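Local coordinates for protein probable porin (Pseudomonas aeruginosa, PDB 2Y0H) that probably acts as a porin of the OprD family, forming a beta barrel in the outer membrane through which small solutes would pass, at residues P297-W302 with D339-R344; I330-G335 with S371-D376. All coordinates share one frame; numbering follows the deposited sequence.

How the contacts relate
Two contacts at one end of the barrel, with centres about 10 Å apart, illustrate how chemistry follows position. Contact 1 is buried: two acid side chains meet across strand 318-330, which runs between the strands that carry or follow them. Contact 2 lies at the surface, where an arginine and a tyrosine stack between the loops that leave strands 318-330 and 361-371. The acids depend on polar partners, whereas the surface pair meets face to face, with R332 also bonded to the A337 carbonyl. Strand 339-351 supplies E341 to contact 1 and borders contact 2: its D339 probably bonds through N to I330 O (2.9 Å) and through OD1 to Y373 N (2.9 Å), linking the contacts.

Contact 1: residues P297-W302 with D339-R344; sequences PQEKSW and DSEWER. With C8E ((hydroxyethyloxy)tri(ethyloxy)octane), chain L.
E299 and E341 bring their carboxylates together in a buried site of the barrel, where the R296 guanidinium would offset part of the negative charge. E341 can be followed outward. From CB, a chi1 of 64° sets CG between the backbone N and carbonyl carbon, and the extended chain beyond carries its end closer to E299 than the CB direction alone would suggest. CG lies 3.4 Å from OE2 of E299, and CD 3.3 Å from that same oxygen. Past CD the tip divides: OE1 forms a salt bridge with R296 NH1 and a hydrogen bond with Y369 OH, while OE2 comes to 2.5 Å from OE2 of E299. The chains cross at about a right angle, with carboxylate planes 40° apart. E299 OE1 accepts from the backbone N of R296, so this arginine serves both acids.

Consistent with a membrane-facing surface, a detergent molecule lies at the next residue: C10 of C8E sits 3.4 Å from W342 CD1, at the indole edge. The acids rest on I330 of strand 318-330, which separates strands 300-309 and 339-351, and F294, in the loop before strand 300-309, touches both.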
ATOM      1  N   PRO A 297       4.321  -9.235 -16.719  1.00 31.09           N
ATOM      2  CA  PRO A 297       3.831 -10.551 -17.170  1.00 28.83           C
ATOM      3  C   PRO A 297       4.922 -11.633 -17.075  1.00 33.16           C
ATOM      4  O   PRO A 297       6.038 -11.425 -17.562  1.00 33.15           O
ATOM      5  CB  PRO A 297       3.422 -10.298 -18.629  1.00 30.55           C
ATOM      6  CG  PRO A 297       3.205  -8.792 -18.723  1.00 26.09           C
ATOM      7  CD  PRO A 297       4.175  -8.188 -17.756  1.00 27.87           C
ATOM      8  N   GLN A 298       4.607 -12.747 -16.420  1.00 27.81           N
ATOM      9  CA  GLN A 298       5.531 -13.878 -16.280  1.00 34.09           C
ATOM     10  C   GLN A 298       6.813 -13.634 -15.461  1.00 30.96           C
ATOM     11  O   GLN A 298       7.730 -14.447 -15.488  1.00 32.24           O
ATOM     12  CB  GLN A 298       5.895 -14.449 -17.655  1.00 37.10           C
ATOM     13  CG  GLN A 298       4.714 -15.041 -18.385  1.00 44.27           C
ATOM     14  CD  GLN A 298       5.082 -15.609 -19.735  1.00 54.88           C
ATOM     15  OE1 GLN A 298       5.283 -14.869 -20.696  1.00 61.01           O
ATOM     16  NE2 GLN A 298       5.168 -16.934 -19.818  1.00 59.44           N
ATOM     17  N   GLU A 299       6.879 -12.535 -14.723  1.00 31.77           N
ATOM     18  CA  GLU A 299       8.106 -12.212 -14.009  1.00 30.31           C
ATOM     19  C   GLU A 299       8.354 -13.080 -12.771  1.00 29.84           C
ATOM     20  O   GLU A 299       7.458 -13.297 -11.968  1.00 31.39           O
ATOM     21  CB  GLU A 299       8.112 -10.748 -13.612  1.00 27.61           C
ATOM     22  CG  GLU A 299       9.423 -10.278 -13.011  1.00 27.59           C
ATOM     23  CD  GLU A 299       9.450  -8.772 -12.884  1.00 29.05           C
ATOM     24  OE1 GLU A 299       8.374  -8.164 -13.026  1.00 31.27           O
ATOM     25  OE2 GLU A 299      10.527  -8.190 -12.652  1.00 31.04           O
ATOM     26  N   LYS A 300       9.581 -13.562 -12.632  1.00 29.48           N
ATOM     27  CA  LYS A 300      10.014 -14.272 -11.431  1.00 30.02           C
ATOM     28  C   LYS A 300      11.051 -13.408 -10.740  1.00 28.44           C
ATOM     29  O   LYS A 300      11.979 -12.927 -11.379  1.00 31.78           O
ATOM     30  CB  LYS A 300      10.665 -15.608 -11.797  1.00 33.40           C
ATOM     31  CG  LYS A 300       9.730 -16.660 -12.387  1.00 35.06           C
ATOM     32  CD  LYS A 300      10.560 -17.760 -13.056  1.00 40.75           C
ATOM     33  CE  LYS A 300       9.702 -18.921 -13.552  1.00 48.25           C
ATOM     34  NZ  LYS A 300      10.383 -19.698 -14.628  1.00 52.53           N
ATOM     35  N   SER A 301      10.907 -13.204  -9.438  1.00 26.20           N
ATOM     36  CA  SER A 301      11.830 -12.322  -8.733  1.00 29.39           C
ATOM     37  C   SER A 301      12.097 -12.809  -7.330  1.00 28.76           C
ATOM     38  O   SER A 301      11.267 -13.498  -6.721  1.00 26.25           O
ATOM     39  CB  SER A 301      11.298 -10.881  -8.691  1.00 27.24           C
ATOM     40  OG  SER A 301      10.017 -10.821  -8.078  1.00 28.69           O
ATOM     41  N   TRP A 302      13.271 -12.454  -6.828  1.00 27.55           N
ATOM     42  CA  TRP A 302      13.633 -12.751  -5.461  1.00 25.83           C
ATOM     43  C   TRP A 302      14.155 -11.486  -4.798  1.00 29.42           C
ATOM     44  O   TRP A 302      14.628 -10.565  -5.470  1.00 28.11           O
ATOM     45  CB  TRP A 302      14.671 -13.882  -5.401  1.00 29.09           C
ATOM     46  CG  TRP A 302      15.895 -13.668  -6.260  1.00 29.36           C
ATOM     47  CD1 TRP A 302      16.092 -14.114  -7.545  1.00 30.83           C
ATOM     48  CD2 TRP A 302      17.090 -12.972  -5.895  1.00 30.27           C
ATOM     49  NE1 TRP A 302      17.337 -13.737  -7.997  1.00 27.61           N
ATOM     50  CE2 TRP A 302      17.971 -13.036  -7.007  1.00 30.85           C
ATOM     51  CE3 TRP A 302      17.510 -12.311  -4.738  1.00 27.54           C
ATOM     52  CZ2 TRP A 302      19.239 -12.456  -6.992  1.00 24.67           C
ATOM     53  CZ3 TRP A 302      18.776 -11.735  -4.727  1.00 30.32           C
ATOM     54  CH2 TRP A 302      19.624 -11.810  -5.849  1.00 27.04           C
ATOM     55  N   ASP A 339      12.618  -9.625 -20.890  1.00 38.07           N
ATOM     56  CA  ASP A 339      13.330  -8.560 -20.198  1.00 36.09           C
ATOM     57  C   ASP A 339      13.725  -9.071 -18.816  1.00 39.35           C
ATOM     58  O   ASP A 339      13.250 -10.124 -18.368  1.00 33.64           O
ATOM     59  CB  ASP A 339      12.462  -7.305 -20.082  1.00 38.08           C
ATOM     60  CG  ASP A 339      13.282  -6.032 -19.909  1.00 43.34           C
ATOM     61  OD1 ASP A 339      14.520  -6.129 -19.741  1.00 37.39           O
ATOM     62  OD2 ASP A 339      12.686  -4.930 -19.949  1.00 38.64           O
ATOM     63  N   SER A 340      14.608  -8.329 -18.154  1.00 34.47           N
ATOM     64  CA  SER A 340      14.953  -8.588 -16.766  1.00 35.06           C
ATOM     65  C   SER A 340      15.277  -7.250 -16.125  1.00 32.25           C
ATOM     66  O   SER A 340      15.606  -6.288 -16.816  1.00 33.28           O
ATOM     67  CB  SER A 340      16.144  -9.540 -16.659  1.00 38.20           C
ATOM     68  OG  SER A 340      17.216  -9.108 -17.476  1.00 43.81           O
ATOM     69  N   GLU A 341      15.181  -7.188 -14.804  1.00 31.11           N
ATOM     70  CA  GLU A 341      15.339  -5.924 -14.104  1.00 30.70           C
ATOM     71  C   GLU A 341      15.838  -6.158 -12.688  1.00 30.50           C
ATOM     72  O   GLU A 341      15.689  -7.251 -12.134  1.00 31.27           O
ATOM     73  CB  GLU A 341      14.006  -5.149 -14.087  1.00 26.18           C
ATOM     74  CG  GLU A 341      12.876  -5.845 -13.311  1.00 27.25           C
ATOM     75  CD  GLU A 341      11.496  -5.200 -13.506  1.00 29.02           C
ATOM     76  OE1 GLU A 341      11.397  -4.144 -14.152  1.00 30.62           O
ATOM     77  OE2 GLU A 341      10.498  -5.763 -13.021  1.00 30.13           O
ATOM     78  N   TRP A 342      16.430  -5.126 -12.101  1.00 27.17           N
ATOM     79  CA  TRP A 342      16.754  -5.155 -10.686  1.00 28.61           C
ATOM     80  C   TRP A 342      16.570  -3.788 -10.035  1.00 31.72           C
ATOM     81  O   TRP A 342      16.637  -2.754 -10.699  1.00 29.16           O
ATOM     82  CB  TRP A 342      18.164  -5.696 -10.435  1.00 26.74           C
ATOM     83  CG  TRP A 342      19.319  -4.887 -10.932  1.00 32.08           C
ATOM     84  CD1 TRP A 342      20.025  -5.102 -12.084  1.00 35.28           C
ATOM     85  CD2 TRP A 342      19.962  -3.776 -10.272  1.00 28.97           C
ATOM     86  NE1 TRP A 342      21.049  -4.185 -12.192  1.00 33.87           N
ATOM     87  CE2 TRP A 342      21.032  -3.362 -11.096  1.00 33.08           C
ATOM     88  CE3 TRP A 342      19.726  -3.086  -9.082  1.00 31.12           C
ATOM     89  CZ2 TRP A 342      21.867  -2.291 -10.764  1.00 33.20           C
ATOM     90  CZ3 TRP A 342      20.558  -2.017  -8.748  1.00 35.36           C
ATOM     91  CH2 TRP A 342      21.618  -1.633  -9.588  1.00 36.20           C
ATOM     92  N   GLU A 343      16.323  -3.790  -8.732  1.00 28.70           N
ATOM     93  CA  GLU A 343      16.187  -2.545  -8.007  1.00 26.94           C
ATOM     94  C   GLU A 343      16.821  -2.676  -6.633  1.00 28.81           C
ATOM     95  O   GLU A 343      16.726  -3.720  -5.990  1.00 29.52           O
ATOM     96  CB  GLU A 343      14.716  -2.140  -7.880  1.00 25.79           C
ATOM     97  CG  GLU A 343      14.499  -0.733  -7.299  1.00 29.45           C
ATOM     98  CD  GLU A 343      13.031  -0.257  -7.345  1.00 28.80           C
ATOM     99  OE1 GLU A 343      12.278  -0.694  -8.246  1.00 28.01           O
ATOM    100  OE2 GLU A 343      12.639   0.558  -6.478  1.00 32.73           O
ATOM    101  N   ARG A 344      17.487  -1.618  -6.200  1.00 28.62           N
ATOM    102  CA  ARG A 344      17.934  -1.526  -4.829  1.00 32.31           C
ATOM    103  C   ARG A 344      17.302  -0.295  -4.185  1.00 31.52           C
ATOM    104  O   ARG A 344      17.184   0.745  -4.821  1.00 31.56           O
ATOM    105  CB  ARG A 344      19.459  -1.451  -4.761  1.00 34.65           C
ATOM    106  CG  ARG A 344      20.000  -1.059  -3.393  1.00 38.89           C
ATOM    107  CD  ARG A 344      21.000  -2.083  -2.899  1.00 44.91           C
ATOM    108  NE  ARG A 344      21.830  -2.574  -3.998  1.00 51.73           N
ATOM    109  CZ  ARG A 344      22.797  -3.472  -3.854  1.00 54.58           C
ATOM    110  NH1 ARG A 344      23.057  -3.966  -2.647  1.00 53.97           N
ATOM    111  NH2 ARG A 344      23.502  -3.869  -4.910  1.00 49.75           N
TER
HETATM  112  C7  C8E L1400      20.461  -8.964 -13.583  1.00 49.26           C
HETATM  113  C8  C8E L1400      19.679  -8.796 -14.884  1.00 48.55           C
HETATM  114  O9  C8E L1400      19.143  -7.486 -14.959  1.00 49.74           O
HETATM  115  C10 C8E L1400      20.131  -6.492 -15.175  1.00 50.09           C
HETATM  116  C11 C8E L1400      19.694  -5.534 -16.283  1.00 45.12           C
HETATM  117  O12 C8E L1400      20.817  -5.003 -16.958  1.00 47.27           O

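Contact 2: residues I330-G335 with S371-D376; sequences IDRGAG and SRYGAD
The backbones bearing R332 and Y373 stay well apart, 9.2 Å between CA atoms, and neither chain is in regular strand there, so the gap is bridged by side chains. What bridges it is a cation-pi stack between two loops at the end of the barrel opposite the chain termini, probably the extracellular end, as in other porins. The guanidinium of R332 lies flat on the Y373 ring, its plane turned only 9° from that of the ring, and CZ stands 3.8 Å from the ring centroid. R332 CG lies anti to its carbonyl carbon (chi1 -67°), and a bend at chi3 turns the guanidinium so that it presents a face to the ring. NE of R332 approaches CD2 of Y373 at 3.5 Å, while NH2 stands over the middle of the ring. The same NE donates to the carbonyl of A337, a bond that restrains the rotation of the guanidinium. On the opposite face of the tyrosine ring lies CG of R372, offset toward the rim, so the ring is held between two arginine side chains.

Each loop also has its own internal fastening. An Asx turn shapes the first: D331 OD1 accepts from G333 N at 2.8 Å. In the second, the hydroxyl OG of S371 donates to A375 O at 2.9 Å.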
ATOM      1  N   ILE A 330      10.666 -11.671 -17.920  1.00 35.69           N
ATOM      2  CA  ILE A 330       9.595 -10.727 -18.228  1.00 37.89           C
ATOM      3  C   ILE A 330       9.175 -10.864 -19.690  1.00 38.87           C
ATOM      4  O   ILE A 330       9.988 -10.696 -20.599  1.00 37.73           O
ATOM      5  CB  ILE A 330       9.992  -9.272 -17.928  1.00 36.18           C
ATOM      6  CG1 ILE A 330      10.281  -9.103 -16.433  1.00 32.70           C
ATOM      7  CG2 ILE A 330       8.883  -8.311 -18.389  1.00 32.45           C
ATOM      8  CD1 ILE A 330      10.905  -7.778 -16.093  1.00 32.31           C
ATOM      9  N   ASP A 331       7.906 -11.184 -19.916  1.00 42.25           N
ATOM     10  CA  ASP A 331       7.422 -11.391 -21.276  1.00 47.76           C
ATOM     11  C   ASP A 331       7.370 -10.082 -22.058  1.00 48.99           C
ATOM     12  O   ASP A 331       6.699  -9.134 -21.649  1.00 50.42           O
ATOM     13  CB  ASP A 331       6.043 -12.058 -21.276  1.00 50.44           C
ATOM     14  CG  ASP A 331       5.498 -12.274 -22.682  1.00 53.40           C
ATOM     15  OD1 ASP A 331       6.304 -12.500 -23.608  1.00 51.15           O
ATOM     16  OD2 ASP A 331       4.265 -12.211 -22.862  1.00 55.17           O
ATOM     17  N   ARG A 332       8.093 -10.030 -23.174  1.00 49.47           N
ATOM     18  CA  ARG A 332       8.017  -8.881 -24.074  1.00 52.36           C
ATOM     19  C   ARG A 332       7.249  -9.212 -25.357  1.00 58.24           C
ATOM     20  O   ARG A 332       7.235  -8.428 -26.304  1.00 62.57           O
ATOM     21  CB  ARG A 332       9.410  -8.333 -24.394  1.00 51.46           C
ATOM     22  CG  ARG A 332      10.112  -7.702 -23.197  1.00 50.55           C
ATOM     23  CD  ARG A 332      11.234  -6.753 -23.623  1.00 49.76           C
ATOM     24  NE  ARG A 332      12.203  -7.427 -24.480  1.00 57.32           N
ATOM     25  CZ  ARG A 332      12.671  -6.925 -25.618  1.00 52.62           C
ATOM     26  NH1 ARG A 332      12.269  -5.732 -26.030  1.00 51.25           N
ATOM     27  NH2 ARG A 332      13.548  -7.617 -26.335  1.00 52.59           N
ATOM     28  N   GLY A 333       6.617 -10.380 -25.382  1.00 61.02           N
ATOM     29  CA  GLY A 333       5.683 -10.724 -26.441  1.00 61.13           C
ATOM     30  C   GLY A 333       6.265 -11.511 -27.597  1.00 65.26           C
ATOM     31  O   GLY A 333       7.178 -12.320 -27.416  1.00 61.39           O
ATOM     32  N   ALA A 334       5.707 -11.262 -28.782  1.00 71.11           N
ATOM     33  CA  ALA A 334       6.128 -11.875 -30.044  1.00 69.64           C
ATOM     34  C   ALA A 334       6.990 -13.110 -29.848  1.00 67.28           C
ATOM     35  O   ALA A 334       6.544 -14.111 -29.283  1.00 72.19           O
ATOM     36  CB  ALA A 334       6.851 -10.849 -30.916  1.00 64.56           C
ATOM     37  N   GLY A 335       8.223 -13.033 -30.336  1.00 66.56           N
ATOM     38  CA  GLY A 335       9.230 -14.041 -30.059  1.00 66.60           C
ATOM     39  C   GLY A 335      10.480 -13.347 -29.552  1.00 70.60           C
ATOM     40  O   GLY A 335      11.603 -13.801 -29.786  1.00 72.10           O
ATOM     41  N   SER A 371      17.089  -2.078 -16.038  1.00 37.79           N
ATOM     42  CA  SER A 371      16.481  -3.172 -16.789  1.00 37.49           C
ATOM     43  C   SER A 371      17.240  -3.358 -18.103  1.00 39.62           C
ATOM     44  O   SER A 371      17.940  -2.453 -18.549  1.00 38.85           O
ATOM     45  CB  SER A 371      15.012  -2.880 -17.074  1.00 37.16           C
ATOM     46  OG  SER A 371      14.878  -1.829 -18.011  1.00 39.55           O
ATOM     47  N   ARG A 372      17.094  -4.527 -18.716  1.00 38.91           N
ATOM     48  CA  ARG A 372      17.823  -4.854 -19.934  1.00 38.25           C
ATOM     49  C   ARG A 372      17.284  -4.118 -21.157  1.00 43.64           C
ATOM     50  O   ARG A 372      18.052  -3.517 -21.908  1.00 46.12           O
ATOM     51  CB  ARG A 372      17.796  -6.361 -20.188  1.00 43.00           C
ATOM     52  CG  ARG A 372      18.486  -6.774 -21.481  1.00 51.20           C
ATOM     53  CD  ARG A 372      19.707  -7.648 -21.215  1.00 61.06           C
ATOM     54  NE  ARG A 372      19.343  -8.956 -20.667  1.00 66.70           N
ATOM     55  CZ  ARG A 372      19.185 -10.059 -21.398  1.00 69.41           C
ATOM     56  NH1 ARG A 372      19.362 -10.021 -22.716  1.00 66.53           N
ATOM     57  NH2 ARG A 372      18.850 -11.205 -20.809  1.00 62.01           N
ATOM     58  N   TYR A 373      15.966  -4.150 -21.345  1.00 41.13           N
ATOM     59  CA  TYR A 373      15.347  -3.580 -22.546  1.00 46.41           C
ATOM     60  C   TYR A 373      14.498  -2.323 -22.314  1.00 46.14           C
ATOM     61  O   TYR A 373      13.986  -1.732 -23.267  1.00 48.29           O
ATOM     62  CB  TYR A 373      14.531  -4.649 -23.294  1.00 43.27           C
ATOM     63  CG  TYR A 373      15.384  -5.782 -23.815  1.00 48.80           C
ATOM     64  CD1 TYR A 373      16.216  -5.601 -24.917  1.00 51.67           C
ATOM     65  CD2 TYR A 373      15.388  -7.024 -23.186  1.00 46.06           C
ATOM     66  CE1 TYR A 373      17.015  -6.640 -25.392  1.00 49.64           C
ATOM     67  CE2 TYR A 373      16.181  -8.061 -23.654  1.00 49.34           C
ATOM     68  CZ  TYR A 373      16.991  -7.864 -24.758  1.00 53.17           C
ATOM     69  OH  TYR A 373      17.779  -8.893 -25.223  1.00 56.80           O
ATOM     70  N   GLY A 374      14.347  -1.920 -21.054  1.00 43.19           N
ATOM     71  CA  GLY A 374      13.573  -0.737 -20.723  1.00 37.40           C
ATOM     72  C   GLY A 374      14.419   0.379 -20.138  1.00 43.50           C
ATOM     73  O   GLY A 374      15.548   0.623 -20.569  1.00 45.16           O
ATOM     74  N   ALA A 375      13.877   1.052 -19.133  1.00 47.42           N
ATOM     75  CA  ALA A 375      14.522   2.231 -18.572  1.00 45.95           C
ATOM     76  C   ALA A 375      15.517   1.913 -17.452  1.00 42.69           C
ATOM     77  O   ALA A 375      15.538   0.806 -16.925  1.00 46.70           O
ATOM     78  CB  ALA A 375      13.467   3.207 -18.084  1.00 52.60           C
ATOM     79  N   ASP A 376      16.360   2.893 -17.135  1.00 43.24           N
ATOM     80  CA  ASP A 376      17.217   2.888 -15.956  1.00 40.43           C
ATOM     81  C   ASP A 376      16.815   4.090 -15.102  1.00 46.34           C
ATOM     82  O   ASP A 376      16.359   5.107 -15.628  1.00 44.47           O
ATOM     83  CB  ASP A 376      18.688   3.047 -16.345  1.00 44.20           C
ATOM     84  CG  ASP A 376      19.221   1.870 -17.148  1.00 45.19           C
ATOM     85  OD1 ASP A 376      18.603   0.783 -17.125  1.00 41.68           O
ATOM     86  OD2 ASP A 376      20.271   2.037 -17.800  1.00 52.05           O
TER